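Local coordinates for hydrolase family protein (Deinococcus radiodurans R1, PDB 3CNH) that probably acts as a hydrolase of the haloacid dehalogenase-like superfamily, perhaps a phosphatase, at residues L16-W20 with M81-S85; V28-L34 with D76-V80; D38-R42 with V64-Q68; R42-A47 with Y60-V64; S106-E110 with M140-M146. All blocks are in the same frame, centred on the assembly; numbering follows the deposited sequence. Where two conformers were deposited one is given.

Contacts 1 to 4 follow the helical insertion that comes after strand 6-9, and contact 5 lies in the core with the parallel sheet. Contact 1 lies where the chain enters and leaves the insertion. Contacts 2, 3 and 4 are nested inside the loop that contact 1 closes. They tie together helices 22-32, 36-51, 57-64 and 74-83. Contacts 3 and 4 share Arg42 and Val64, and their centres are 6 Å apart. Contact 5 opens later in the chain, at the end of strand 103-108. Its centre is about 28 Å from that of contact 2 and 18 Å from that of contact 1. This is consistent with a cap attached beside a phosphate-binding core.

Contact 1: residues L16-W20 with M81-S85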
# COMPACT_ATOMS: atom_id res chain seq x y z
N LEU A 16 -2.71 5.98 4.69
CA LEU A 16 -4.15 5.94 4.38
C LEU A 16 -4.73 4.66 4.92
O LEU A 16 -4.01 3.77 5.37
CB LEU A 16 -4.36 5.94 2.85
CG LEU A 16 -3.71 7.05 1.99
CD1 LEU A 16 -3.96 6.78 0.49
CD2 LEU A 16 -4.18 8.44 2.40
N THR A 17 -6.04 4.59 4.86
CA THR A 17 -6.72 3.33 5.17
C THR A 17 -6.32 2.33 4.09
O THR A 17 -5.75 2.68 3.07
CB THR A 17 -8.26 3.48 5.13
OG1 THR A 17 -8.66 3.99 3.85
CG2 THR A 17 -8.74 4.38 6.23
N ASN A 18 -6.57 1.05 4.32
CA ASN A 18 -6.39 0.06 3.25
C ASN A 18 -7.32 0.41 2.11
O ASN A 18 -8.30 1.11 2.30
CB ASN A 18 -6.65 -1.34 3.74
CG ASN A 18 -5.59 -1.79 4.71
OD1 ASN A 18 -4.41 -1.57 4.46
ND2 ASN A 18 -5.99 -2.37 5.82
N GLY A 19 -6.95 0.01 0.91
CA GLY A 19 -7.75 0.34 -0.27
C GLY A 19 -8.89 -0.61 -0.56
O GLY A 19 -9.94 -0.22 -1.03
N TRP A 20 -8.66 -1.87 -0.24
CA TRP A 20 -9.65 -2.91 -0.64
C TRP A 20 -9.50 -4.15 0.23
O TRP A 20 -9.29 -5.26 -0.23
CB TRP A 20 -9.44 -3.18 -2.13
CG TRP A 20 -10.56 -3.91 -2.85
CD1 TRP A 20 -10.41 -4.99 -3.68
CD2 TRP A 20 -11.95 -3.59 -2.86
NE1 TRP A 20 -11.60 -5.37 -4.17
CE2 TRP A 20 -12.58 -4.52 -3.71
CE3 TRP A 20 -12.73 -2.62 -2.23
CZ2 TRP A 20 -13.94 -4.53 -3.91
CZ3 TRP A 20 -14.09 -2.62 -2.45
CH2 TRP A 20 -14.69 -3.58 -3.28
N MSE A 81 -15.33 1.65 -4.88
CA MSE A 81 -14.05 1.06 -4.44
C MSE A 81 -13.11 2.19 -4.04
O MSE A 81 -12.52 2.20 -2.96
CB MSE A 81 -13.37 0.24 -5.54
CG MSE A 81 -14.05 -1.02 -5.88
SE MSE A 81 -13.14 -2.01 -7.30
CE MSE A 81 -11.41 -1.99 -6.56
N GLU A 82 -13.03 3.18 -4.91
CA GLU A 82 -12.09 4.30 -4.73
C GLU A 82 -12.38 5.06 -3.44
O GLU A 82 -11.47 5.46 -2.68
CB GLU A 82 -12.11 5.21 -5.96
CG GLU A 82 -11.40 4.55 -7.12
CD GLU A 82 -11.47 5.35 -8.40
OE1 GLU A 82 -12.31 6.27 -8.46
OE2 GLU A 82 -10.70 5.01 -9.33
N GLU A 83 -13.65 5.21 -3.17
CA GLU A 83 -14.12 5.94 -1.99
C GLU A 83 -13.81 5.31 -0.65
O GLU A 83 -13.98 5.96 0.39
CB GLU A 83 -15.61 6.19 -2.06
CG GLU A 83 -15.92 7.15 -3.18
CD GLU A 83 -17.35 7.13 -3.55
OE1 GLU A 83 -18.11 6.32 -2.96
OE2 GLU A 83 -17.71 7.91 -4.45
N GLN A 84 -13.37 4.07 -0.68
CA GLN A 84 -13.01 3.37 0.57
C GLN A 84 -11.72 3.96 1.13
O GLN A 84 -11.43 3.79 2.31
CB GLN A 84 -12.80 1.87 0.37
CG GLN A 84 -14.05 1.19 -0.16
CD GLN A 84 -15.24 1.50 0.66
OE1 GLN A 84 -15.30 1.13 1.83
NE2 GLN A 84 -16.22 2.19 0.06
N SER A 85 -10.97 4.65 0.28
CA SER A 85 -9.66 5.21 0.68
C SER A 85 -9.86 6.52 1.41
O SER A 85 -10.47 7.44 0.91
CB SER A 85 -8.76 5.41 -0.53
OG SER A 85 -8.35 4.16 -1.07
O HOH W 1 -9.99 2.31 -1.99
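Trp20 and Met81 meet at a slant, with the Met81 side chain laid over one face of the indole. Met81 is present as selenomethionine. Its CG makes a CH-pi contact, 3.9 Å from the centroid of the six-membered ring of Trp20. SE lies over the same ring, with Met81 SE 4.5 Å from that Trp20 centroid, a Met-aromatic contact. A bend at chi3 (51°) carries CE back over the middle of the indole. Gln84 CG is at the edge of the indole, 4.4 Å from Trp20 CZ3, while Gln84 NE2 bonds to Val80 O.

The polar part of the contact runs through one bridging water. It donates to Gly19 O and to Met81 O, each 2.7 Å from the water oxygen. It accepts from Ser85 OG at 2.6 Å. Ser85 OG is also bonded to Arg118, and Thr17 OG1 to Gln86 N.

With an alanine in place of Trp20, Met81 CG and CE would probably lose the ring they lie on, and Tyr60 OH its bond from NE1. The segments lie where the chain enters the helical insertion and where it leaves it, at the end of helix 74-83. The chemistry implies a junction with two parts: an apolar one of indole and selenomethionine, and a polar one in which a water satisfies two backbone carbonyls at once.

Contact 2: residues V28-L34 with D76-V80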
# COMPACT_ATOMS: atom_id res chain seq x y z
N VAL A 28 -18.90 -2.90 0.69
CA VAL A 28 -19.23 -2.56 -0.71
C VAL A 28 -20.11 -3.64 -1.35
O VAL A 28 -21.07 -3.34 -2.09
CB VAL A 28 -18.00 -2.25 -1.56
CG1 VAL A 28 -18.40 -2.05 -3.03
CG2 VAL A 28 -17.32 -0.99 -1.03
N ALA A 29 -19.84 -4.88 -0.99
CA ALA A 29 -20.61 -6.02 -1.50
C ALA A 29 -22.06 -5.91 -1.08
O ALA A 29 -22.98 -6.12 -1.86
CB ALA A 29 -20.01 -7.35 -1.00
N GLN A 30 -22.24 -5.54 0.17
CA GLN A 30 -23.58 -5.39 0.74
C GLN A 30 -24.35 -4.29 -0.00
O GLN A 30 -25.50 -4.45 -0.39
CB GLN A 30 -23.48 -5.05 2.23
CG GLN A 30 -24.84 -4.77 2.92
N ARG A 31 -23.66 -3.19 -0.24
CA ARG A 31 -24.28 -2.05 -0.92
C ARG A 31 -24.78 -2.40 -2.30
O ARG A 31 -25.82 -1.91 -2.75
CB ARG A 31 -23.30 -0.88 -1.04
CG ARG A 31 -23.93 0.33 -1.75
CD ARG A 31 -22.98 1.51 -1.92
NE ARG A 31 -22.49 2.06 -0.65
CZ ARG A 31 -23.14 2.95 0.09
NH1 ARG A 31 -24.33 3.40 -0.27
NH2 ARG A 31 -22.60 3.39 1.22
N PHE A 32 -24.04 -3.26 -2.97
CA PHE A 32 -24.34 -3.64 -4.37
C PHE A 32 -25.16 -4.90 -4.48
O PHE A 32 -25.51 -5.34 -5.58
CB PHE A 32 -23.08 -3.73 -5.20
CG PHE A 32 -22.53 -2.39 -5.60
CD1 PHE A 32 -23.06 -1.74 -6.71
CD2 PHE A 32 -21.52 -1.78 -4.89
CE1 PHE A 32 -22.58 -0.49 -7.11
CE2 PHE A 32 -21.04 -0.54 -5.31
CZ PHE A 32 -21.56 0.10 -6.42
N GLY A 33 -25.48 -5.45 -3.33
CA GLY A 33 -26.36 -6.62 -3.25
C GLY A 33 -25.73 -7.89 -3.78
O GLY A 33 -26.41 -8.77 -4.33
N LEU A 34 -24.43 -7.99 -3.58
CA LEU A 34 -23.69 -9.18 -4.04
C LEU A 34 -23.77 -10.37 -3.08
O LEU A 34 -23.80 -10.20 -1.87
CB LEU A 34 -22.22 -8.82 -4.26
CG LEU A 34 -21.94 -7.64 -5.21
CD1 LEU A 34 -20.44 -7.40 -5.29
CD2 LEU A 34 -22.56 -7.86 -6.57
N ASP A 76 -19.61 2.44 -11.85
CA ASP A 76 -20.31 2.66 -10.57
C ASP A 76 -19.51 1.96 -9.48
O ASP A 76 -19.22 2.51 -8.40
CB ASP A 76 -21.73 2.06 -10.56
CG ASP A 76 -22.71 2.78 -11.48
OD1 ASP A 76 -22.49 3.98 -11.75
OD2 ASP A 76 -23.72 2.15 -11.89
N PHE A 77 -19.11 0.74 -9.79
CA PHE A 77 -18.46 -0.11 -8.77
C PHE A 77 -17.10 0.43 -8.42
O PHE A 77 -16.69 0.50 -7.27
CB PHE A 77 -18.37 -1.58 -9.24
CG PHE A 77 -18.08 -2.55 -8.13
CD1 PHE A 77 -16.78 -2.91 -7.84
CD2 PHE A 77 -19.09 -3.06 -7.34
CE1 PHE A 77 -16.50 -3.79 -6.80
CE2 PHE A 77 -18.79 -3.96 -6.29
CZ PHE A 77 -17.52 -4.29 -6.03
N ARG A 78 -16.39 0.82 -9.46
CA ARG A 78 -15.04 1.34 -9.31
C ARG A 78 -15.05 2.62 -8.45
O ARG A 78 -14.16 2.83 -7.60
CB ARG A 78 -14.44 1.54 -10.69
CG ARG A 78 -12.95 1.66 -10.71
CD ARG A 78 -12.56 3.04 -10.87
NE ARG A 78 -12.98 3.50 -12.18
CZ ARG A 78 -12.14 3.68 -13.18
NH1 ARG A 78 -12.58 4.10 -14.35
NH2 ARG A 78 -10.84 3.45 -12.99
N ALA A 79 -16.08 3.43 -8.63
CA ALA A 79 -16.20 4.68 -7.87
C ALA A 79 -16.28 4.41 -6.38
O ALA A 79 -15.62 5.06 -5.57
CB ALA A 79 -17.44 5.49 -8.30
N VAL A 80 -17.10 3.42 -6.04
CA VAL A 80 -17.31 3.07 -4.62
C VAL A 80 -16.04 2.41 -4.05
O VAL A 80 -15.66 2.62 -2.88
CB VAL A 80 -18.59 2.22 -4.42
CG1 VAL A 80 -18.72 1.81 -2.96
CG2 VAL A 80 -19.84 3.03 -4.87
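Phe32 packs against Phe77 and Val80 where two helices of the helical cap run roughly antiparallel. The short segments 28-32 and 76-80 have their axes 11.2 Å apart, at 145°. No hydrogen bond joins them; the touching groups are mainly apolar side chains.

The Phe32 side chain can be followed outward. Its CB points toward helix 74-83. CG already touches the second ring, with Phe32 CG 3.9 Å from Phe77 CD2. Phe32 CD2 comes closer to that same Phe77 CD2, at 3.7 Å. CE2 is shared between Phe77 CD2 and Val80 CG2. At the tip, Phe32 CZ meets Val80 CG2 at 3.7 Å, near the plane of the Phe32 ring. Phe77 CD2 thus sits over one face of Phe32, offset toward the rim. The two ring planes are inclined by 49°, neither stacked nor edge-to-face.

One turn earlier, Val28 splits its branches. CG1 goes to the Phe77 ring and CG2 to Val80 CG1. Phe72 also meets the Phe32 ring, and Leu61 touches Phe77 from helix 57-64. Beyond Phe32 the chain turns in a Schellman motif at Gly33. After it, Leu34 points toward the other helix, and Leu34 CD1 lies 3.9 Å from Phe77 CE2.

Contact 3: residues D38-R42 with V64-Q68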
# COMPACT_ATOMS: atom_id res chain seq x y z
N ASP A 38 -19.76 -15.97 -2.82
CA ASP A 38 -19.29 -16.09 -4.21
C ASP A 38 -18.29 -14.97 -4.49
O ASP A 38 -17.23 -15.18 -5.06
CB ASP A 38 -20.47 -16.05 -5.20
CG ASP A 38 -20.14 -16.63 -6.58
OD1 ASP A 38 -19.06 -17.22 -6.76
OD2 ASP A 38 -21.02 -16.54 -7.48
N PHE A 39 -18.63 -13.77 -4.03
CA PHE A 39 -17.77 -12.59 -4.23
C PHE A 39 -16.41 -12.79 -3.58
O PHE A 39 -15.36 -12.55 -4.19
CB PHE A 39 -18.47 -11.32 -3.70
CG PHE A 39 -17.58 -10.11 -3.59
CD1 PHE A 39 -17.21 -9.39 -4.71
CD2 PHE A 39 -17.20 -9.64 -2.36
CE1 PHE A 39 -16.43 -8.27 -4.63
CE2 PHE A 39 -16.41 -8.52 -2.28
CZ PHE A 39 -16.03 -7.83 -3.43
N THR A 40 -16.44 -13.25 -2.34
CA THR A 40 -15.21 -13.44 -1.58
C THR A 40 -14.31 -14.50 -2.21
O THR A 40 -13.10 -14.31 -2.31
CB THR A 40 -15.48 -13.80 -0.10
OG1 THR A 40 -16.04 -12.64 0.52
CG2 THR A 40 -14.17 -14.15 0.64
N GLU A 41 -14.93 -15.57 -2.65
CA GLU A 41 -14.17 -16.69 -3.25
C GLU A 41 -13.53 -16.23 -4.57
O GLU A 41 -12.35 -16.49 -4.87
CB GLU A 41 -15.01 -17.95 -3.38
CG GLU A 41 -14.13 -19.12 -3.68
CD GLU A 41 -12.80 -19.04 -2.91
OE1 GLU A 41 -11.71 -18.91 -3.56
OE2 GLU A 41 -12.84 -19.02 -1.65
N ARG A 42 -14.31 -15.50 -5.35
CA ARG A 42 -13.82 -14.99 -6.65
C ARG A 42 -12.71 -13.97 -6.48
O ARG A 42 -11.71 -13.96 -7.21
CB ARG A 42 -14.96 -14.46 -7.50
CG ARG A 42 -15.85 -15.58 -8.00
CD ARG A 42 -17.12 -15.08 -8.67
NE ARG A 42 -17.85 -16.15 -9.32
CZ ARG A 42 -17.68 -16.48 -10.60
NH1 ARG A 42 -16.81 -15.80 -11.33
NH2 ARG A 42 -18.36 -17.46 -11.15
N VAL A 64 -15.05 -11.10 -10.78
CA VAL A 64 -15.43 -10.97 -9.36
C VAL A 64 -16.84 -10.44 -9.14
O VAL A 64 -17.49 -10.78 -8.14
CB VAL A 64 -14.37 -10.19 -8.59
CG1 VAL A 64 -14.80 -9.94 -7.17
CG2 VAL A 64 -13.03 -10.95 -8.62
N VAL A 65 -17.31 -9.64 -10.10
CA VAL A 65 -18.61 -8.99 -10.01
C VAL A 65 -19.53 -9.18 -11.19
O VAL A 65 -20.67 -9.58 -11.01
CB VAL A 65 -18.45 -7.46 -9.75
CG1 VAL A 65 -19.81 -6.79 -9.63
CG2 VAL A 65 -17.65 -7.21 -8.48
N PHE A 66 -19.01 -8.93 -12.39
CA PHE A 66 -19.84 -8.92 -13.60
C PHE A 66 -19.84 -10.23 -14.37
O PHE A 66 -19.81 -10.26 -15.59
CB PHE A 66 -19.45 -7.73 -14.48
CG PHE A 66 -19.64 -6.40 -13.78
CD1 PHE A 66 -20.89 -5.80 -13.74
CD2 PHE A 66 -18.59 -5.81 -13.11
CE1 PHE A 66 -21.07 -4.60 -13.07
CE2 PHE A 66 -18.76 -4.61 -12.44
CZ PHE A 66 -20.01 -4.01 -12.42
N TYR A 67 -20.00 -11.30 -13.60
CA TYR A 67 -20.07 -12.68 -14.14
C TYR A 67 -21.52 -13.08 -14.33
O TYR A 67 -21.86 -14.18 -14.82
CB TYR A 67 -19.34 -13.71 -13.25
CG TYR A 67 -19.81 -13.75 -11.83
CD1 TYR A 67 -20.84 -14.59 -11.44
CD2 TYR A 67 -19.22 -12.93 -10.86
CE1 TYR A 67 -21.28 -14.61 -10.13
CE2 TYR A 67 -19.67 -12.96 -9.56
CZ TYR A 67 -20.69 -13.79 -9.21
OH TYR A 67 -21.11 -13.79 -7.91
N GLN A 68 -22.39 -12.16 -13.96
CA GLN A 68 -23.84 -12.31 -14.18
C GLN A 68 -24.42 -10.92 -14.33
O GLN A 68 -23.71 -9.96 -14.05
CB GLN A 68 -24.53 -13.08 -13.05
CG GLN A 68 -24.50 -12.39 -11.72
CD GLN A 68 -25.18 -13.25 -10.66
OE1 GLN A 68 -24.73 -14.35 -10.34
NE2 GLN A 68 -26.28 -12.75 -10.13
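A cation-pi stack between Arg42 and Tyr67 joins helix 36-51 of the helical cap to the loop after helix 57-64. The guanidinium lies flat on one face of the phenol ring, with the planes 6° apart. Arg42 CZ is 3.7 Å from the centroid of the Tyr67 ring. The chain is extended from CG to NE and runs along the ring, with Arg42 CD 3.4 Å from Tyr67 CE2. Tyr67 holds its CG between the backbone N and the carbonyl carbon (chi1 56°), which turns the ring face to the guanidinium.

Asp38, one turn before Arg42, was modelled in two conformers. In the one described, Asp38 OD1 accepts a hydrogen bond from Arg42 NE at 3.0 Å, part of a salt bridge, reached from above the carboxylate plane. Asp38 OD2 is 2.8 Å from Tyr67 OH. In that conformer the bridge probably helps to fix the rotation of the guanidinium, whose NH1 bonds to Gln63 O.

The rest of the contact is apolar. Phe39 CE1 meets Val64 CG1 at 3.4 Å. Val64 CG2 rests on the backbone of Arg42, 3.6 Å from Arg42 O. Arg70 makes a second cation-pi contact with Tyr67. Phe39 also touches Arg25 and Ala29 of helix 22-32, and Val65 touches Phe77 of helix 74-83, so the contact borders the other two helices of the cap.

Contact 4: residues R42-A47 with Y60-V64; sequences RHRLAA and YLEQV
His43 and Tyr60 both set CG anti to the backbone N (chi1 165° for His43), and this brings their two rings together between helix 36-51 and helix 57-64. They meet rim to rim, with planes at 87°. His43 ND1 and Tyr60 OH are hydrogen-bonded at 2.6 Å, each near the plane of the other's ring. Either could be the donor. The same hydroxyl accepts from Trp20 NE1, so two nitrogens grip one oxygen.

The second polar link is at the other end of the contact. Arg42 NH1 donates to Gln63 O at 2.8 Å, in the carbonyl plane and tilted from the guanidinium plane. This is one more bond of the guanidinium that stacks on Tyr67.

Ala46, a small residue, sits between the two links, which is consistent with the close approach of the helices. The axes of the short segments are 9.3 Å apart, at 152°. Ala46 CB touches the Tyr60 ring, 3.9 Å from Tyr60 CD2. Ala46 CB also lies 4.0 Å from Val64 CG2. Ala47 CA adds a contact to Tyr60 CE2 at 4.1 Å.

The chemistry combines a small apolar centre with a hydrogen bond at each end. The Arg42 bond takes up a carbonyl of the last turn of helix 57-64. A positive charge there is likely to suit the negative end of the helix dipole.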
# COMPACT_ATOMS: atom_id res chain seq x y z
N ARG A 42 -14.31 -15.50 -5.35
CA ARG A 42 -13.82 -14.99 -6.65
C ARG A 42 -12.71 -13.97 -6.48
O ARG A 42 -11.71 -13.96 -7.21
CB ARG A 42 -14.96 -14.46 -7.50
CG ARG A 42 -15.85 -15.58 -8.00
CD ARG A 42 -17.12 -15.08 -8.67
NE ARG A 42 -17.85 -16.15 -9.32
CZ ARG A 42 -17.68 -16.48 -10.60
NH1 ARG A 42 -16.81 -15.80 -11.33
NH2 ARG A 42 -18.36 -17.46 -11.15
N HIS A 43 -12.86 -13.10 -5.48
CA HIS A 43 -11.85 -12.12 -5.18
C HIS A 43 -10.56 -12.82 -4.77
O HIS A 43 -9.48 -12.45 -5.21
CB HIS A 43 -12.31 -11.19 -4.02
CG HIS A 43 -11.19 -10.41 -3.43
ND1 HIS A 43 -10.72 -9.25 -4.00
CD2 HIS A 43 -10.37 -10.67 -2.38
CE1 HIS A 43 -9.68 -8.81 -3.30
NE2 HIS A 43 -9.45 -9.65 -2.32
N ARG A 44 -10.68 -13.85 -3.93
CA ARG A 44 -9.51 -14.59 -3.42
C ARG A 44 -8.66 -15.09 -4.58
O ARG A 44 -7.41 -15.01 -4.57
CB ARG A 44 -9.93 -15.77 -2.54
CG ARG A 44 -8.77 -16.48 -1.85
CD ARG A 44 -9.21 -17.69 -1.02
NE ARG A 44 -9.70 -18.81 -1.83
CZ ARG A 44 -8.92 -19.73 -2.38
NH1 ARG A 44 -7.61 -19.68 -2.21
NH2 ARG A 44 -9.44 -20.72 -3.09
N LEU A 45 -9.35 -15.60 -5.57
CA LEU A 45 -8.68 -16.19 -6.74
C LEU A 45 -8.01 -15.15 -7.62
O LEU A 45 -6.89 -15.35 -8.07
CB LEU A 45 -9.62 -17.03 -7.60
CG LEU A 45 -9.45 -18.54 -7.45
CD1 LEU A 45 -9.76 -18.99 -6.06
CD2 LEU A 45 -10.30 -19.29 -8.48
N ALA A 46 -8.70 -14.05 -7.85
CA ALA A 46 -8.24 -13.04 -8.83
C ALA A 46 -7.37 -11.94 -8.29
O ALA A 46 -6.56 -11.35 -9.01
CB ALA A 46 -9.45 -12.44 -9.58
N ALA A 47 -7.53 -11.63 -7.00
CA ALA A 47 -6.82 -10.50 -6.44
C ALA A 47 -5.31 -10.44 -6.63
O ALA A 47 -4.77 -9.38 -6.96
CB ALA A 47 -7.20 -10.31 -4.97
N TYR A 60 -10.48 -8.17 -13.58
CA TYR A 60 -10.82 -8.54 -12.20
C TYR A 60 -12.32 -8.38 -11.98
O TYR A 60 -13.00 -9.29 -11.52
CB TYR A 60 -9.97 -7.73 -11.21
CG TYR A 60 -10.44 -7.75 -9.76
CD1 TYR A 60 -11.39 -6.86 -9.33
CD2 TYR A 60 -9.88 -8.62 -8.83
CE1 TYR A 60 -11.83 -6.86 -8.01
CE2 TYR A 60 -10.32 -8.63 -7.50
CZ TYR A 60 -11.29 -7.73 -7.11
OH TYR A 60 -11.75 -7.72 -5.80
N LEU A 61 -12.84 -7.22 -12.37
CA LEU A 61 -14.29 -6.95 -12.15
C LEU A 61 -15.18 -7.91 -12.92
O LEU A 61 -16.27 -8.32 -12.45
CB LEU A 61 -14.65 -5.48 -12.44
CG LEU A 61 -14.09 -4.50 -11.42
CD1 LEU A 61 -14.52 -3.08 -11.85
CD2 LEU A 61 -14.55 -4.80 -9.99
N GLU A 62 -14.72 -8.33 -14.09
CA GLU A 62 -15.44 -9.27 -14.94
C GLU A 62 -15.62 -10.59 -14.21
O GLU A 62 -16.67 -11.23 -14.26
CB GLU A 62 -14.68 -9.52 -16.26
CG GLU A 62 -15.24 -10.67 -17.11
CD GLU A 62 -16.66 -10.44 -17.54
OE1 GLU A 62 -17.16 -9.29 -17.42
OE2 GLU A 62 -17.27 -11.41 -18.00
N GLN A 63 -14.57 -10.99 -13.51
CA GLN A 63 -14.62 -12.28 -12.80
C GLN A 63 -15.26 -12.22 -11.44
O GLN A 63 -15.92 -13.17 -11.00
CB GLN A 63 -13.22 -12.87 -12.63
CG GLN A 63 -12.50 -13.15 -13.94
CD GLN A 63 -11.25 -13.98 -13.74
OE1 GLN A 63 -10.94 -14.40 -12.63
NE2 GLN A 63 -10.54 -14.24 -14.84
N VAL A 64 -15.05 -11.10 -10.78
CA VAL A 64 -15.43 -10.97 -9.36
C VAL A 64 -16.84 -10.44 -9.14
O VAL A 64 -17.49 -10.78 -8.14
CB VAL A 64 -14.37 -10.19 -8.59
CG1 VAL A 64 -14.80 -9.94 -7.17
CG2 VAL A 64 -13.03 -10.95 -8.62

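Contact 5: residues S106-E110 with M140-M146; sequences SLNNE and MKPNPAM. With PO4 (phosphate ion), chain D.
The flat carboxamide of Asn109 meets the backbone of Lys141 by its edge. Asn109 OD1 accepts from Lys141 N at 3.0 Å, in the carbonyl plane and on a lone pair. Asn109 ND2 donates to Lys141 O at 2.9 Å, with Lys141 O near the amide plane. Beside these bonds, Asn109 OD1 lies 3.5 Å from Met140 CA. A cis peptide follows, before Pro142.

The Lys141 side chain turns back to the strand through a bend at chi3 (-64°). Lys141 NZ donates to Leu107 O at 3.0 Å and to O1 of the bound phosphate. It also makes salt bridges to Asp165 and Asp10. The backbone N of Asn109 donates to the same phosphate O1 at 2.7 Å, in a nearly straight bond (174°). Gly12 N adds a further bond to the ion, which probably came from the crystallisation liquor.

Beside this, Leu107 CD1 meets SE of Met146, a selenomethionine, at 3.8 Å. Met146 CE lies 3.6 Å from Asn108 O.

A leucine in place of Asn109 would probably leave both Lys141 N and Lys141 O without these partners, and the lysine backbone less firmly placed. Asp10, with Gly12 and Asp166, forms the sodium site nearby. A strand-end phosphate site with a lysine reaching in beside the aspartate just after the first strand is typical of haloacid dehalogenase-like hydrolases.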
# COMPACT_ATOMS: atom_id res chain seq x y z
N SER A 106 7.50 5.04 -1.59
CA SER A 106 6.54 4.00 -1.16
C SER A 106 7.12 2.66 -1.49
O SER A 106 7.90 2.48 -2.44
CB SER A 106 5.13 4.12 -1.80
OG SER A 106 5.07 3.52 -3.08
N LEU A 107 6.67 1.69 -0.71
CA LEU A 107 6.94 0.27 -0.98
C LEU A 107 5.66 -0.42 -0.53
O LEU A 107 5.42 -0.59 0.67
CB LEU A 107 8.18 -0.24 -0.25
CG LEU A 107 8.62 -1.64 -0.68
CD1 LEU A 107 9.17 -1.62 -2.12
CD2 LEU A 107 9.67 -2.27 0.24
N ASN A 108 4.79 -0.68 -1.49
CA ASN A 108 3.41 -1.03 -1.15
C ASN A 108 2.75 -1.91 -2.15
O ASN A 108 3.18 -2.00 -3.31
CB ASN A 108 2.56 0.26 -1.02
CG ASN A 108 2.29 0.95 -2.37
OD1 ASN A 108 3.22 1.37 -3.07
ND2 ASN A 108 1.01 1.08 -2.72
N ASN A 109 1.76 -2.63 -1.64
CA ASN A 109 0.94 -3.53 -2.48
C ASN A 109 -0.39 -2.89 -2.82
O ASN A 109 -1.19 -2.56 -1.94
CB ASN A 109 0.64 -4.83 -1.75
CG ASN A 109 1.89 -5.67 -1.44
OD1 ASN A 109 3.00 -5.42 -1.97
ND2 ASN A 109 1.69 -6.73 -0.61
N GLU A 110 -0.66 -2.79 -4.11
CA GLU A 110 -1.90 -2.16 -4.56
C GLU A 110 -2.04 -2.28 -6.05
O GLU A 110 -1.06 -2.20 -6.78
CB GLU A 110 -1.90 -0.67 -4.26
CG GLU A 110 -3.30 -0.02 -4.22
CD GLU A 110 -4.08 -0.46 -3.00
OE1 GLU A 110 -3.70 -0.06 -1.89
OE2 GLU A 110 -5.07 -1.21 -3.14
N MSE A 140 5.47 -8.50 -4.79
CA MSE A 140 4.72 -7.92 -3.67
C MSE A 140 5.37 -8.24 -2.33
O MSE A 140 6.03 -9.25 -2.16
CB MSE A 140 3.27 -8.46 -3.67
CG MSE A 140 3.24 -9.88 -3.28
SE MSE A 140 1.39 -10.56 -3.09
CE MSE A 140 1.07 -10.53 -4.74
N LYS A 141 5.21 -7.33 -1.38
CA LYS A 141 5.55 -7.64 -0.01
C LYS A 141 4.70 -8.86 0.33
O LYS A 141 3.55 -8.95 -0.12
CB LYS A 141 5.19 -6.47 0.92
CG LYS A 141 5.97 -5.23 0.68
CD LYS A 141 5.59 -4.12 1.68
CE LYS A 141 4.18 -3.70 1.54
NZ LYS A 141 3.81 -2.49 2.30
N PRO A 142 5.18 -9.74 1.20
CA PRO A 142 6.40 -9.70 2.00
C PRO A 142 7.59 -10.42 1.36
O PRO A 142 8.51 -10.84 2.04
CB PRO A 142 5.97 -10.47 3.26
CG PRO A 142 5.12 -11.54 2.71
CD PRO A 142 4.33 -10.88 1.58
N ASN A 143 7.52 -10.59 0.05
CA ASN A 143 8.62 -11.25 -0.69
C ASN A 143 9.94 -10.53 -0.44
O ASN A 143 10.04 -9.31 -0.63
CB ASN A 143 8.32 -11.26 -2.18
CG ASN A 143 9.28 -12.13 -2.98
OD1 ASN A 143 10.38 -12.49 -2.52
ND2 ASN A 143 8.90 -12.44 -4.21
N PRO A 144 10.96 -11.24 0.05
CA PRO A 144 12.23 -10.55 0.25
C PRO A 144 12.69 -9.81 -1.02
O PRO A 144 13.34 -8.77 -0.93
CB PRO A 144 13.19 -11.70 0.58
CG PRO A 144 12.29 -12.76 1.20
CD PRO A 144 11.00 -12.65 0.48
N ALA A 145 12.33 -10.36 -2.18
CA ALA A 145 12.74 -9.73 -3.46
C ALA A 145 12.17 -8.32 -3.61
O ALA A 145 12.77 -7.46 -4.29
CB ALA A 145 12.30 -10.59 -4.66
N MSE A 146 11.01 -8.07 -3.04
CA MSE A 146 10.40 -6.71 -3.16
C MSE A 146 11.26 -5.69 -2.43
O MSE A 146 11.50 -4.58 -2.91
CB MSE A 146 9.01 -6.71 -2.58
CG MSE A 146 8.33 -5.43 -2.47
SE MSE A 146 8.08 -4.60 -4.24
CE MSE A 146 6.27 -3.79 -3.95
P PO4 D . -0.11 -1.61 1.29
O1 PO4 D . 1.11 -2.36 0.98
O2 PO4 D . -0.44 -1.75 2.78
O3 PO4 D . -0.17 -0.16 0.78
O4 PO4 D . -1.34 -2.27 0.66